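Local coordinates for protein P47 (Clostridium botulinum, PDB 6EKT) that may belong to a progenitor toxin complex that protects botulinum neurotoxin in the host gut, and resembles tubular lipid-binding (TULIP) proteins in structure, at residues 64-69 and 164-169; 83-88 and 106-111; 338-343 and 356-361. One frame throughout, in Å; residues are numbered along the deposited sequence. Where two conformers were deposited one is given.

Contact 1: residues 64-69 and 164-169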
loop_
_atom_site.group_PDB
_atom_site.type_symbol
_atom_site.label_atom_id
_atom_site.label_comp_id
_atom_site.label_asym_id
_atom_site.label_seq_id
_atom_site.Cartn_x
_atom_site.Cartn_y
_atom_site.Cartn_z
ATOM N N ILE A 64 -16.473 -34.021 -23.489
ATOM C CA ILE A 64 -16.599 -33.661 -22.080
ATOM C C ILE A 64 -17.576 -32.486 -21.923
ATOM O O ILE A 64 -17.600 -31.574 -22.757
ATOM C CB ILE A 64 -15.221 -33.367 -21.416
ATOM C CG1 ILE A 64 -15.390 -33.045 -19.919
ATOM C CG2 ILE A 64 -14.450 -32.286 -22.170
ATOM C CD1 ILE A 64 -14.102 -33.049 -19.113
ATOM N N LYS A 65 -18.388 -32.547 -20.871
ATOM C CA LYS A 65 -19.309 -31.475 -20.511
ATOM C C LYS A 65 -19.215 -31.251 -19.011
ATOM O O LYS A 65 -19.302 -32.219 -18.241
ATOM C CB LYS A 65 -20.756 -31.854 -20.890
ATOM C CG LYS A 65 -21.815 -30.870 -20.408
ATOM C CD LYS A 65 -23.179 -31.250 -20.960
ATOM C CE LYS A 65 -24.244 -30.298 -20.463
ATOM N NZ LYS A 65 -25.553 -30.775 -20.995
ATOM N N MET A 66 -19.045 -29.982 -18.610
ATOM C CA MET A 66 -18.952 -29.589 -17.197
ATOM C C MET A 66 -19.816 -28.374 -16.906
ATOM O O MET A 66 -19.591 -27.292 -17.466
ATOM C CB MET A 66 -17.494 -29.296 -16.796
ATOM C CG MET A 66 -16.562 -30.500 -16.790
ATOM S SD MET A 66 -14.840 -30.171 -16.347
ATOM C CE MET A 66 -14.238 -29.238 -17.749
ATOM N N VAL A 67 -20.803 -28.553 -16.034
ATOM C CA VAL A 67 -21.584 -27.427 -15.509
ATOM C C VAL A 67 -21.171 -27.246 -14.040
ATOM O O VAL A 67 -21.303 -28.176 -13.227
ATOM C CB VAL A 67 -23.124 -27.633 -15.652
ATOM C CG1 VAL A 67 -23.870 -26.320 -15.434
ATOM C CG2 VAL A 67 -23.497 -28.213 -17.021
ATOM N N PHE A 68 -20.654 -26.060 -13.716
ATOM C CA PHE A 68 -20.053 -25.807 -12.403
ATOM C C PHE A 68 -21.029 -25.383 -11.312
ATOM O O PHE A 68 -21.923 -24.560 -11.532
ATOM C CB PHE A 68 -18.910 -24.778 -12.512
ATOM C CG PHE A 68 -17.796 -25.213 -13.426
ATOM C CD1 PHE A 68 -16.887 -26.190 -13.029
ATOM C CD2 PHE A 68 -17.646 -24.627 -14.681
ATOM C CE1 PHE A 68 -15.848 -26.579 -13.871
ATOM C CE2 PHE A 68 -16.618 -25.015 -15.534
ATOM C CZ PHE A 68 -15.717 -25.992 -15.129
ATOM N N ASP A 69 -20.838 -25.975 -10.137
ATOM C CA ASP A 69 -21.468 -25.547 -8.891
ATOM C C ASP A 69 -21.002 -24.128 -8.519
ATOM O O ASP A 69 -21.826 -23.238 -8.276
ATOM C CB ASP A 69 -21.087 -26.537 -7.783
ATOM C CG ASP A 69 -22.227 -26.842 -6.838
ATOM O OD1 ASP A 69 -22.516 -26.006 -5.961
ATOM O OD2 ASP A 69 -22.820 -27.937 -6.962
ATOM N N ASN A 164 -8.377 -29.605 -21.929
ATOM C CA ASN A 164 -8.935 -29.323 -23.249
ATOM C C ASN A 164 -10.098 -28.365 -23.113
ATOM O O ASN A 164 -10.142 -27.343 -23.809
ATOM C CB ASN A 164 -9.443 -30.593 -23.934
ATOM C CG ASN A 164 -8.367 -31.347 -24.683
ATOM O OD1 ASN A 164 -8.395 -32.568 -24.711
ATOM N ND2 ASN A 164 -7.438 -30.635 -25.313
ATOM N N ALA A 165 -11.018 -28.698 -22.204
ATOM C CA ALA A 165 -12.229 -27.920 -22.009
ATOM C C ALA A 165 -11.939 -26.499 -21.470
ATOM O O ALA A 165 -12.505 -25.513 -21.965
ATOM C CB ALA A 165 -13.212 -28.675 -21.122
ATOM N N PHE A 166 -11.030 -26.387 -20.504
ATOM C CA PHE A 166 -10.667 -25.059 -19.976
ATOM C C PHE A 166 -10.083 -24.151 -21.052
ATOM O O PHE A 166 -10.597 -23.050 -21.272
ATOM C CB PHE A 166 -9.742 -25.161 -18.747
ATOM C CG PHE A 166 -10.484 -25.317 -17.448
ATOM C CD1 PHE A 166 -11.303 -26.425 -17.216
ATOM C CD2 PHE A 166 -10.373 -24.349 -16.446
ATOM C CE1 PHE A 166 -12.003 -26.567 -16.019
ATOM C CE2 PHE A 166 -11.077 -24.476 -15.252
ATOM C CZ PHE A 166 -11.884 -25.590 -15.035
ATOM N N ILE A 167 -9.052 -24.627 -21.749
ATOM C CA ILE A 167 -8.391 -23.823 -22.781
ATOM C C ILE A 167 -9.379 -23.438 -23.891
ATOM O O ILE A 167 -9.447 -22.260 -24.272
ATOM C CB ILE A 167 -7.092 -24.468 -23.318
ATOM C CG1 ILE A 167 -6.006 -24.423 -22.232
ATOM C CG2 ILE A 167 -6.600 -23.767 -24.589
ATOM C CD1 ILE A 167 -4.927 -25.475 -22.381
ATOM N N GLN A 168 -10.182 -24.393 -24.359
ATOM C CA GLN A 168 -11.136 -24.083 -25.421
ATOM C C GLN A 168 -12.229 -23.081 -24.998
ATOM O O GLN A 168 -12.752 -22.358 -25.840
ATOM C CB GLN A 168 -11.733 -25.354 -26.039
ATOM C CG GLN A 168 -12.329 -25.122 -27.421
ATOM C CD GLN A 168 -13.284 -26.212 -27.807
ATOM O OE1 GLN A 168 -14.404 -26.272 -27.305
ATOM N NE2 GLN A 168 -12.850 -27.089 -28.701
ATOM N N ASN A 169 -12.537 -23.018 -23.703
ATOM C CA ASN A 169 -13.598 -22.148 -23.178
ATOM C C ASN A 169 -13.068 -20.917 -22.430
ATOM O O ASN A 169 -13.795 -20.286 -21.652
ATOM C CB ASN A 169 -14.510 -22.940 -22.254
ATOM C CG ASN A 169 -15.422 -23.879 -22.997
ATOM O OD1 ASN A 169 -16.496 -23.487 -23.452
ATOM N ND2 ASN A 169 -15.007 -25.135 -23.116
#
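A165, whose methyl group meets I64 and M66 of strand 64-68, has its carbonyl oxygen gripped by both nitrogens of N169, one firmly and one weakly. The firm bond, N169 ND2 to A165 O, is 2.8 Å and nearly straight, with the oxygen lying in the amide plane of N169; the backbone N of the same residue reaches A165 O in a weak bond of 3.0 Å. N169, the first residue to leave helical geometry, bonds back through its side chain to the last turn of the helix. No polar bond crosses between the segments, and the contact itself is apolar. M66 is central to it, touching both A165 and F166: the chain runs straight out from the strand and then bends at its last torsion (chi3 -69°), which brings CE to A165 CB at 3.6 Å. M66 CE also lies 3.9 Å from F166 CE1, at the ring's edge and close to its plane. F68 reaches the far part of that ring, with F68 CZ 3.9 Å from F166 CZ. Their ring centroids are 5.9 Å apart and the planes are inclined at 75°, an oblique pairing. At the other end, I64 CG2 touches A165 CB at 4.0 Å. The strand axis passes 9.8 Å from that of helix 164-168 at a crossing angle of -70°, a separation that side chains fill. F53 of strand 52-57 sets its ring edge-to-face with both F68 and F166, N169 ND2 also bonds L54 O of that strand, and M66 and F68 rest on strand 81-88, while F166 leans on I139 of strand 124-141.

Contact 2: residues 83-88 and 106-111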
loop_
_atom_site.group_PDB
_atom_site.type_symbol
_atom_site.label_atom_id
_atom_site.label_comp_id
_atom_site.label_asym_id
_atom_site.label_seq_id
_atom_site.Cartn_x
_atom_site.Cartn_y
_atom_site.Cartn_z
ATOM N N ARG A 83 -4.916 -21.097 -6.208
ATOM C CA ARG A 83 -5.468 -22.450 -6.069
ATOM C C ARG A 83 -6.992 -22.375 -5.922
ATOM O O ARG A 83 -7.493 -21.578 -5.130
ATOM C CB ARG A 83 -4.843 -23.190 -4.891
ATOM C CG ARG A 83 -5.101 -24.692 -4.971
ATOM C CD ARG A 83 -4.376 -25.451 -3.890
ATOM N NE ARG A 83 -2.922 -25.532 -4.093
ATOM C CZ ARG A 83 -2.093 -26.151 -3.251
ATOM N NH1 ARG A 83 -2.560 -26.740 -2.155
ATOM N NH2 ARG A 83 -0.793 -26.177 -3.493
ATOM N N ILE A 84 -7.722 -23.178 -6.703
ATOM C CA ILE A 84 -9.184 -23.083 -6.756
ATOM C C ILE A 84 -9.858 -24.452 -6.805
ATOM O O ILE A 84 -9.299 -25.408 -7.375
ATOM C CB ILE A 84 -9.697 -22.196 -7.919
ATOM C CG1 ILE A 84 -9.297 -22.768 -9.293
ATOM C CG2 ILE A 84 -9.258 -20.733 -7.720
ATOM C CD1 ILE A 84 -10.101 -22.209 -10.456
ATOM N N LYS A 85 -11.026 -24.546 -6.171
ATOM C CA LYS A 85 -11.885 -25.721 -6.300
ATOM C C LYS A 85 -12.932 -25.402 -7.359
ATOM O O LYS A 85 -13.507 -24.308 -7.340
ATOM C CB LYS A 85 -12.600 -26.033 -4.985
ATOM C CG LYS A 85 -11.729 -26.504 -3.829
ATOM C CD LYS A 85 -12.639 -26.783 -2.642
ATOM C CE LYS A 85 -11.890 -26.866 -1.320
ATOM N NZ LYS A 85 -12.877 -27.017 -0.207
ATOM N N THR A 86 -13.196 -26.349 -8.264
ATOM C CA THR A 86 -14.193 -26.131 -9.319
ATOM C C THR A 86 -15.258 -27.247 -9.318
ATOM O O THR A 86 -15.380 -27.980 -10.306
ATOM C CB THR A 86 -13.551 -25.984 -10.722
ATOM O OG1 THR A 86 -12.893 -27.208 -11.078
ATOM C CG2 THR A 86 -12.531 -24.832 -10.773
ATOM N N PRO A 87 -16.029 -27.380 -8.208
ATOM C CA PRO A 87 -17.012 -28.459 -8.092
ATOM C C PRO A 87 -17.976 -28.483 -9.292
ATOM O O PRO A 87 -18.515 -27.441 -9.691
ATOM C CB PRO A 87 -17.751 -28.142 -6.780
ATOM C CG PRO A 87 -17.468 -26.692 -6.513
ATOM C CD PRO A 87 -16.068 -26.496 -7.021
ATOM N N ILE A 88 -18.120 -29.664 -9.880
ATOM C CA ILE A 88 -19.011 -29.902 -11.024
ATOM C C ILE A 88 -20.346 -30.429 -10.488
ATOM O O ILE A 88 -20.393 -31.493 -9.861
ATOM C CB ILE A 88 -18.399 -30.921 -12.030
ATOM C CG1 ILE A 88 -17.035 -30.433 -12.541
ATOM C CG2 ILE A 88 -19.319 -31.136 -13.234
ATOM C CD1 ILE A 88 -16.093 -31.550 -12.941
ATOM N N ASN A 106 -15.039 -32.881 -7.748
ATOM C CA ASN A 106 -14.569 -31.638 -7.122
ATOM C C ASN A 106 -13.046 -31.428 -7.338
ATOM O O ASN A 106 -12.237 -31.676 -6.425
ATOM C CB ASN A 106 -14.972 -31.647 -5.631
ATOM C CG ASN A 106 -14.776 -30.304 -4.953
ATOM O OD1 ASN A 106 -14.629 -29.261 -5.609
ATOM N ND2 ASN A 106 -14.789 -30.320 -3.619
ATOM N N PRO A 107 -12.649 -30.972 -8.554
ATOM C CA PRO A 107 -11.235 -30.783 -8.873
ATOM C C PRO A 107 -10.616 -29.590 -8.149
ATOM O O PRO A 107 -11.307 -28.611 -7.829
ATOM C CB PRO A 107 -11.242 -30.519 -10.389
ATOM C CG PRO A 107 -12.605 -30.957 -10.875
ATOM C CD PRO A 107 -13.497 -30.631 -9.712
ATOM N N VAL A 108 -9.319 -29.706 -7.880
ATOM C CA VAL A 108 -8.533 -28.590 -7.377
ATOM C C VAL A 108 -7.503 -28.257 -8.445
ATOM O O VAL A 108 -6.668 -29.104 -8.817
ATOM C CB VAL A 108 -7.842 -28.921 -6.030
ATOM C CG1 VAL A 108 -7.074 -27.711 -5.503
ATOM C CG2 VAL A 108 -8.865 -29.397 -5.010
ATOM N N LEU A 109 -7.593 -27.031 -8.951
ATOM C CA LEU A 109 -6.677 -26.538 -9.941
ATOM C C LEU A 109 -5.842 -25.396 -9.370
ATOM O O LEU A 109 -6.168 -24.821 -8.315
ATOM C CB LEU A 109 -7.437 -26.047 -11.181
ATOM C CG LEU A 109 -8.512 -26.972 -11.769
ATOM C CD1 LEU A 109 -9.323 -26.282 -12.858
ATOM C CD2 LEU A 109 -7.876 -28.239 -12.302
ATOM N N GLU A 110 -4.760 -25.087 -10.073
ATOM C CA GLU A 110 -4.070 -23.825 -9.896
ATOM C C GLU A 110 -4.051 -23.105 -11.225
ATOM O O GLU A 110 -3.662 -23.678 -12.242
ATOM C CB GLU A 110 -2.655 -24.026 -9.344
ATOM C CG GLU A 110 -2.647 -24.129 -7.837
ATOM C CD GLU A 110 -1.257 -24.214 -7.231
ATOM O OE1 GLU A 110 -1.166 -24.714 -6.103
ATOM O OE2 GLU A 110 -0.260 -23.774 -7.859
ATOM N N ILE A 111 -4.488 -21.841 -11.225
ATOM C CA ILE A 111 -4.545 -21.075 -12.464
ATOM C C ILE A 111 -3.777 -19.783 -12.254
ATOM O O ILE A 111 -3.965 -19.106 -11.236
ATOM C CB ILE A 111 -5.997 -20.810 -12.952
ATOM C CG1 ILE A 111 -6.784 -22.141 -13.091
ATOM C CG2 ILE A 111 -5.986 -20.039 -14.276
ATOM C CD1 ILE A 111 -8.215 -22.027 -13.605
#
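Strands 83-85 and 108-111 run antiparallel, their short axes 4.6 Å apart and their directions at 142°; I84 and L109 form the hydrogen-bonded pair, flanked by the non-hydrogen-bonded pairs R83-E110 and K85-V108. Beyond the regular strand, T86 N still bonds P107 O at 3.0 Å. The return bond is lacking, because proline has no N-H: its CD lies 3.3 Å from T86 O instead. The salt bridge lies on the face shared by R83, K85, V108 and E110. R83 bends at chi3 (-72°), turning the guanidinium side-on so that NE (2.8 Å) and NH2 (3.0 Å) both donate to E110 OE1. NE meets OE1 on that oxygen's anti lone pair and NH2 approaches nearly along its C-O direction, the two flat groups being only 15° from coplanar. OE2 forms a second salt bridge with K140, a pairing likely to favour the carboxylate form. R83 CG also lies against V108 CG1 at 3.6 Å. I84 and L109 point to the other face; near them I84 CD1 meets I111 CD1 at 3.7 Å, and T86 CG2 lies crosswise to L109 CD1. T86 OG1 is buried beside the P107 ring with no hydrogen-bond partner in the model. I88 CD1 touches P107 CG, and the amide oxygen of N106 lies alongside P87, with OD1 3.4 Å from P87 CD. Helix 152-168 covers this apolar side: L109 packs on L162 and F166, and I88 and P107 on F158. Such sheet strands laid against a long helix are consistent with this protein's TULIP-like fold, a beta-sheet wrapped around a long helix.

Contact 3: residues 338-343 and 356-361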
loop_
_atom_site.group_PDB
_atom_site.type_symbol
_atom_site.label_atom_id
_atom_site.label_comp_id
_atom_site.label_asym_id
_atom_site.label_seq_id
_atom_site.Cartn_x
_atom_site.Cartn_y
_atom_site.Cartn_z
ATOM N N ILE A 338 16.739 22.603 19.092
ATOM C CA ILE A 338 15.560 21.937 19.613
ATOM C C ILE A 338 15.574 20.507 19.079
ATOM O O ILE A 338 15.896 20.280 17.905
ATOM C CB ILE A 338 14.251 22.657 19.158
ATOM C CG1 ILE A 338 14.198 24.096 19.711
ATOM C CG2 ILE A 338 12.993 21.924 19.628
ATOM C CD1 ILE A 338 13.104 24.948 19.101
ATOM N N GLN A 339 15.187 19.571 19.946
ATOM C CA GLN A 339 14.942 18.183 19.568
ATOM C C GLN A 339 13.536 17.765 20.020
ATOM O O GLN A 339 13.273 17.714 21.226
ATOM C CB GLN A 339 16.013 17.278 20.193
ATOM C CG GLN A 339 17.455 17.663 19.858
ATOM C CD GLN A 339 18.064 18.651 20.834
ATOM O OE1 GLN A 339 17.708 18.687 22.016
ATOM N NE2 GLN A 339 19.003 19.456 20.348
ATOM N N SER A 340 12.659 17.461 19.055
ATOM C CA SER A 340 11.254 17.150 19.308
ATOM C C SER A 340 10.938 15.757 18.782
ATOM O O SER A 340 11.438 15.358 17.723
ATOM C CB SER A 340 10.390 18.162 18.569
ATOM O OG SER A 340 9.015 17.981 18.828
ATOM N N ILE A 341 10.124 15.029 19.526
ATOM C CA ILE A 341 9.616 13.722 19.086
ATOM C C ILE A 341 8.106 13.831 18.976
ATOM O O ILE A 341 7.429 14.135 19.961
ATOM C CB ILE A 341 10.040 12.588 20.052
ATOM C CG1 ILE A 341 11.572 12.525 20.131
ATOM C CG2 ILE A 341 9.451 11.246 19.599
ATOM C CD1 ILE A 341 12.130 11.861 21.382
ATOM N N ASN A 342 7.581 13.583 17.778
ATOM C CA ASN A 342 6.177 13.864 17.481
ATOM C C ASN A 342 5.468 12.604 16.998
ATOM O O ASN A 342 5.741 12.119 15.882
ATOM C CB ASN A 342 6.070 14.968 16.440
ATOM C CG ASN A 342 6.680 16.282 16.926
ATOM O OD1 ASN A 342 7.902 16.441 16.925
ATOM N ND2 ASN A 342 5.833 17.200 17.403
ATOM N N LYS A 343 4.565 12.097 17.845
ATOM C CA LYS A 343 3.912 10.803 17.614
ATOM C C LYS A 343 2.750 10.926 16.640
ATOM O O LYS A 343 1.893 11.799 16.795
ATOM C CB LYS A 343 3.422 10.203 18.939
ATOM C CG LYS A 343 2.849 8.786 18.806
ATOM C CD LYS A 343 1.807 8.467 19.864
ATOM C CE LYS A 343 2.439 7.944 21.139
ATOM N NZ LYS A 343 1.403 7.850 22.212
ATOM N N GLU A 356 1.321 14.670 16.935
ATOM C CA GLU A 356 1.149 15.370 18.208
ATOM C C GLU A 356 2.309 16.306 18.456
ATOM O O GLU A 356 3.434 16.034 18.024
ATOM C CB GLU A 356 1.130 14.376 19.374
ATOM C CG GLU A 356 -0.198 13.720 19.702
ATOM C CD GLU A 356 -0.078 12.745 20.867
ATOM O OE1 GLU A 356 1.061 12.522 21.355
ATOM O OE2 GLU A 356 -1.116 12.179 21.281
ATOM N N VAL A 357 2.040 17.384 19.197
ATOM C CA VAL A 357 3.116 18.225 19.738
ATOM C C VAL A 357 3.836 17.412 20.814
ATOM O O VAL A 357 3.193 16.652 21.563
ATOM C CB VAL A 357 2.540 19.535 20.336
ATOM C CG1 VAL A 357 3.643 20.412 20.907
ATOM C CG2 VAL A 357 1.748 20.300 19.276
ATOM N N ASP A 358 5.156 17.533 20.866
ATOM C CA ASP A 358 5.939 16.879 21.895
ATOM C C ASP A 358 5.641 17.561 23.235
ATOM O O ASP A 358 5.721 18.787 23.346
ATOM C CB ASP A 358 7.426 16.960 21.541
ATOM C CG ASP A 358 8.288 16.066 22.395
ATOM O OD1 ASP A 358 7.827 15.517 23.411
ATOM O OD2 ASP A 358 9.470 15.906 22.050
ATOM N N LYS A 359 5.276 16.768 24.235
ATOM C CA LYS A 359 5.040 17.319 25.576
ATOM C C LYS A 359 6.328 17.542 26.348
ATOM O O LYS A 359 6.356 18.333 27.298
ATOM C CB LYS A 359 4.072 16.447 26.366
ATOM C CG LYS A 359 2.629 16.522 25.848
ATOM C CD LYS A 359 1.816 15.264 26.153
ATOM C CE LYS A 359 1.504 15.106 27.630
ATOM N NZ LYS A 359 0.160 15.626 28.019
ATOM N N ASN A 360 7.393 16.855 25.947
ATOM C CA ASN A 360 8.687 16.978 26.621
ATOM C C ASN A 360 9.827 17.133 25.609
ATOM O O ASN A 360 10.758 16.292 25.581
ATOM C CB ASN A 360 8.938 15.788 27.575
ATOM C CG ASN A 360 7.861 15.643 28.630
ATOM O OD1 ASN A 360 6.997 14.776 28.517
ATOM N ND2 ASN A 360 7.896 16.490 29.646
ATOM N N PRO A 361 9.769 18.196 24.772
ATOM C CA PRO A 361 10.877 18.436 23.840
ATOM C C PRO A 361 12.155 18.824 24.593
ATOM O O PRO A 361 12.083 19.146 25.772
ATOM C CB PRO A 361 10.375 19.617 23.004
ATOM C CG PRO A 361 9.458 20.351 23.907
ATOM C CD PRO A 361 8.771 19.293 24.715
HETATM O O HOH W 1 6.686 19.501 19.403
HETATM O O HOH W 2 4.362 13.176 20.442
#
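D358 turns its carboxylate trans to its own main-chain nitrogen (chi1 -168°) toward the strand, while N342 places its amide opposite its carbonyl carbon (chi1 -62°), within bonding distance of E356. D358 OD2 accepts from I341 N at 2.8 Å, almost straight (175°), the donor standing above the carboxylate plane. The other oxygen, OD1, takes N360 N at 2.9 Å, an Asx turn that helps fix the carboxylate's rotation. N342 ND2 donates to E356 O at 2.7 Å, on a lone pair in the carbonyl plane, though the bond is somewhat bent and off the amide plane; S340 OG donates to N342 OD1, also at 2.7 Å, holding the amide's other end. One backbone bond joins the segments here, E356 N to K343 O at 2.9 Å. One water joins S340 OG, N342 ND2 and D358 N; a second joins I341 O and K343 N and reaches E356 OE1 weakly. Side chains and the first water thus fill in where regular pairing lapses. Backbone bonding resumes between Q339 and T362, so this is a local break in the hairpin 329-347/352-368. On its other edge strand 329-347 bonds to strand 315-326, and I338 and P361 both touch helix 374-394.

Contacts 1 and 2 are buried and belong together: their centres are about 12 Å apart, contact 2 is nested in the chain loop that contact 1 closes, and D69 N of contact 1 probably hydrogen-bonds P87 O of contact 2 (2.8 Å). Both use helix 152-168, directly in contact 1 and as cover for one sheet face in contact 2. Contact 3 lies on the opposite side of the chain's centre, its centre about 64 Å from that of contact 1, and is partly exposed. Chemistry follows place: contact 1 joins strand to helix through apolar groups, contact 2 combines backbone pairing with a salt bridge, and contact 3 relies on side-chain and water hydrogen bonds across an interrupted hairpin.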